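Local coordinates for protein glucokinase (PDB 2QM1) that probably phosphorylates glucose at the expense of ATP, as a zinc-containing glucokinase of the ROK family, at residues 226-231 with 241-246. Residues are numbered along the deposited sequence; the frame is centred on the assembly and turned at random. Where two conformers were deposited one is given.
Sequences KDVFEF and MVVDRV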
ATOM      1  N   LYS B 226      15.508 -22.886   5.847  0.50 58.57           N
ATOM      2  CA  LYS B 226      15.845 -23.152   7.248  0.50 59.11           C
ATOM      3  C   LYS B 226      17.298 -23.594   7.399  0.50 58.49           C
ATOM      4  O   LYS B 226      18.063 -22.987   8.155  0.50 58.48           O
ATOM      5  CB  LYS B 226      14.909 -24.222   7.816  0.50 59.02           C
ATOM      6  CG  LYS B 226      13.415 -23.850   7.763  0.50 60.95           C
ATOM      7  CD  LYS B 226      12.506 -25.000   8.232  0.50 60.66           C
ATOM      8  CE  LYS B 226      11.037 -24.695   7.912  0.50 62.11           C
ATOM      9  NZ  LYS B 226      10.100 -25.220   8.946  0.50 61.41           N
ATOM     10  N   ASP B 227      17.673 -24.642   6.666  1.00 58.04           N
ATOM     11  CA  ASP B 227      19.069 -25.153   6.641  1.00 57.30           C
ATOM     12  C   ASP B 227      20.066 -24.078   6.198  1.00 54.86           C
ATOM     13  O   ASP B 227      21.149 -23.999   6.746  1.00 54.71           O
ATOM     14  CB  ASP B 227      19.260 -26.405   5.752  1.00 58.42           C
ATOM     15  CG  ASP B 227      18.620 -27.662   6.327  1.00 61.98           C
ATOM     16  OD1 ASP B 227      17.398 -27.649   6.591  1.00 65.62           O
ATOM     17  OD2 ASP B 227      19.336 -28.683   6.469  1.00 65.50           O
ATOM     18  N   VAL B 228      19.686 -23.268   5.208  1.00 52.93           N
ATOM     19  CA  VAL B 228      20.533 -22.173   4.687  1.00 50.75           C
ATOM     20  C   VAL B 228      20.826 -21.151   5.765  1.00 50.68           C
ATOM     21  O   VAL B 228      21.969 -20.777   5.979  1.00 49.83           O
ATOM     22  CB  VAL B 228      19.901 -21.483   3.445  1.00 50.20           C
ATOM     23  CG1 VAL B 228      20.587 -20.179   3.137  1.00 47.14           C
ATOM     24  CG2 VAL B 228      19.935 -22.432   2.233  1.00 47.96           C
ATOM     25  N   PHE B 229      19.770 -20.730   6.445  1.00 50.98           N
ATOM     26  CA  PHE B 229      19.872 -19.863   7.613  1.00 51.71           C
ATOM     27  C   PHE B 229      20.646 -20.527   8.769  1.00 52.01           C
ATOM     28  O   PHE B 229      21.494 -19.883   9.390  1.00 52.01           O
ATOM     29  CB  PHE B 229      18.479 -19.313   8.019  1.00 50.69           C
ATOM     30  CG  PHE B 229      18.016 -18.155   7.158  1.00 51.50           C
ATOM     31  CD1 PHE B 229      18.138 -16.840   7.608  1.00 50.55           C
ATOM     32  CD2 PHE B 229      17.484 -18.376   5.875  1.00 50.43           C
ATOM     33  CE1 PHE B 229      17.759 -15.776   6.812  1.00 50.31           C
ATOM     34  CE2 PHE B 229      17.107 -17.314   5.061  1.00 49.70           C
ATOM     35  CZ  PHE B 229      17.240 -16.008   5.527  1.00 50.67           C
ATOM     36  N   GLU B 230      20.407 -21.813   9.016  1.00 52.87           N
ATOM     37  CA  GLU B 230      21.131 -22.533  10.068  1.00 55.10           C
ATOM     38  C   GLU B 230      22.669 -22.586   9.822  1.00 54.34           C
ATOM     39  O   GLU B 230      23.452 -22.433  10.769  1.00 53.88           O
ATOM     40  CB  GLU B 230      20.536 -23.939  10.287  1.00 55.57           C
ATOM     41  CG  GLU B 230      20.993 -24.629  11.587  1.00 58.77           C
ATOM     42  CD  GLU B 230      20.492 -26.087  11.755  1.00 59.73           C
ATOM     43  OE1 GLU B 230      19.652 -26.341  12.644  1.00 66.69           O
ATOM     44  OE2 GLU B 230      20.946 -26.997  11.019  1.00 67.35           O
ATOM     45  N   PHE B 231      23.089 -22.791   8.569  1.00 53.33           N
ATOM     46  CA  PHE B 231      24.517 -22.698   8.213  1.00 52.98           C
ATOM     47  C   PHE B 231      25.023 -21.303   8.496  1.00 52.93           C
ATOM     48  O   PHE B 231      26.120 -21.147   8.996  1.00 52.56           O
ATOM     49  CB  PHE B 231      24.775 -23.043   6.756  1.00 52.20           C
ATOM     50  CG  PHE B 231      24.826 -24.513   6.478  1.00 53.88           C
ATOM     51  CD1 PHE B 231      23.846 -25.118   5.687  1.00 54.19           C
ATOM     52  CD2 PHE B 231      25.841 -25.306   7.015  1.00 53.40           C
ATOM     53  CE1 PHE B 231      23.886 -26.505   5.417  1.00 54.16           C
ATOM     54  CE2 PHE B 231      25.893 -26.694   6.755  1.00 55.10           C
ATOM     55  CZ  PHE B 231      24.914 -27.288   5.953  1.00 53.42           C
HETATM   56  N   MSE B 241      26.685 -15.046   3.040  1.00 46.50           N
HETATM   57  CA  MSE B 241      26.609 -14.282   1.801  1.00 48.03           C
HETATM   58  C   MSE B 241      25.204 -14.402   1.190  1.00 46.29           C
HETATM   59  O   MSE B 241      24.653 -13.387   0.746  1.00 46.01           O
HETATM   60  CB  MSE B 241      27.685 -14.762   0.823  1.00 48.04           C
HETATM   61  CG  MSE B 241      27.931 -13.868  -0.397  1.00 50.29           C
HETATM   62 SE   MSE B 241      29.174 -14.661  -1.712  0.55 55.71          SE
HETATM   63  CE  MSE B 241      30.781 -14.025  -0.829  1.00 44.85           C
ATOM     64  N   VAL B 242      24.635 -15.619   1.206  1.00 44.67           N
ATOM     65  CA  VAL B 242      23.279 -15.901   0.649  1.00 44.27           C
ATOM     66  C   VAL B 242      22.161 -15.248   1.448  1.00 44.32           C
ATOM     67  O   VAL B 242      21.364 -14.509   0.888  1.00 43.78           O
ATOM     68  CB  VAL B 242      22.988 -17.430   0.499  1.00 44.47           C
ATOM     69  CG1 VAL B 242      21.616 -17.673  -0.157  1.00 43.08           C
ATOM     70  CG2 VAL B 242      24.102 -18.120  -0.296  1.00 43.36           C
ATOM     71  N   VAL B 243      22.110 -15.524   2.755  1.00 44.67           N
ATOM     72  CA  VAL B 243      21.239 -14.800   3.699  1.00 45.03           C
ATOM     73  C   VAL B 243      21.293 -13.268   3.523  1.00 44.72           C
ATOM     74  O   VAL B 243      20.275 -12.640   3.414  1.00 45.59           O
ATOM     75  CB  VAL B 243      21.568 -15.186   5.176  1.00 44.19           C
ATOM     76  CG1 VAL B 243      21.018 -14.204   6.146  1.00 46.10           C
ATOM     77  CG2 VAL B 243      21.067 -16.580   5.513  1.00 44.74           C
ATOM     78  N   ASP B 244      22.488 -12.703   3.498  1.00 45.05           N
ATOM     79  CA  ASP B 244      22.744 -11.277   3.235  1.00 45.39           C
ATOM     80  C   ASP B 244      22.079 -10.754   1.960  1.00 44.60           C
ATOM     81  O   ASP B 244      21.414  -9.716   1.955  1.00 43.64           O
ATOM     82  CB  ASP B 244      24.244 -11.097   3.101  1.00 45.74           C
ATOM     83  CG  ASP B 244      24.768  -9.975   3.920  1.00 50.46           C
ATOM     84  OD1 ASP B 244      24.169  -8.873   3.890  1.00 55.05           O
ATOM     85  OD2 ASP B 244      25.801 -10.196   4.611  1.00 57.00           O
ATOM     86  N   ARG B 245      22.249 -11.496   0.874  1.00 43.36           N
ATOM     87  CA  ARG B 245      21.608 -11.132  -0.360  1.00 41.88           C
ATOM     88  C   ARG B 245      20.088 -11.226  -0.217  1.00 40.27           C
ATOM     89  O   ARG B 245      19.364 -10.346  -0.680  1.00 36.96           O
ATOM     90  CB  ARG B 245      22.098 -12.039  -1.495  1.00 42.31           C
ATOM     91  CG  ARG B 245      21.493 -11.697  -2.850  1.00 46.29           C
ATOM     92  CD  ARG B 245      21.777 -10.203  -3.237  1.00 55.35           C
ATOM     93  NE  ARG B 245      22.810 -10.175  -4.261  1.00 61.86           N
ATOM     94  CZ  ARG B 245      24.079  -9.922  -4.046  1.00 62.64           C
ATOM     95  NH1 ARG B 245      24.927  -9.982  -5.059  1.00 67.98           N
ATOM     96  NH2 ARG B 245      24.495  -9.603  -2.835  1.00 66.90           N
ATOM     97  N   VAL B 246      19.617 -12.307   0.423  1.00 39.79           N
ATOM     98  CA  VAL B 246      18.178 -12.563   0.524  1.00 39.90           C
ATOM     99  C   VAL B 246      17.487 -11.458   1.343  1.00 40.11           C
ATOM    100  O   VAL B 246      16.390 -10.981   0.973  1.00 40.10           O
ATOM    101  CB  VAL B 246      17.824 -14.015   1.077  1.00 39.54           C
ATOM    102  CG1 VAL B 246      16.397 -14.065   1.518  1.00 41.01           C
ATOM    103  CG2 VAL B 246      18.034 -15.136  -0.004  1.00 38.28           C
TER
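Phe-229 and Val-243 illustrate how a methyl group set over an aromatic face can anchor the contact between two helices. CG2 of Val-243 lies 3.6 Å from the centroid of the Phe-229 ring and only 11° off its normal, a CH-pi contact made almost over the middle of the six carbons. The valine's second methyl, CG1, reaches the ring's rim instead, 3.7 Å from CE1. The first torsion carries the ring across: with CG anti to the carbonyl carbon (chi1 -79°), it leans to the neighbouring helix although its CB does not point there. Next to it in sequence, Val-228 adds a looser aliphatic contact, its CG1 standing 4.3 Å from CG1 of Val-242 and equally far from CG2 of Val-243. That methyl of Val-243 therefore serves both the ring and the valine. Phe-278 of helix 277-289 touches Phe-229 and Val-243 alike, while helix 193-203 supplies Val-196 against Val-228 and Ala-200 against Val-242. The segment axes approach to 9.5 Å at 116°, and a short connection leads from helix 225-233 into helix 237-261. The arrangement is the packing of two consecutive, steeply inclined helices, its apolar interface buried among the helices of this ROK-family protein.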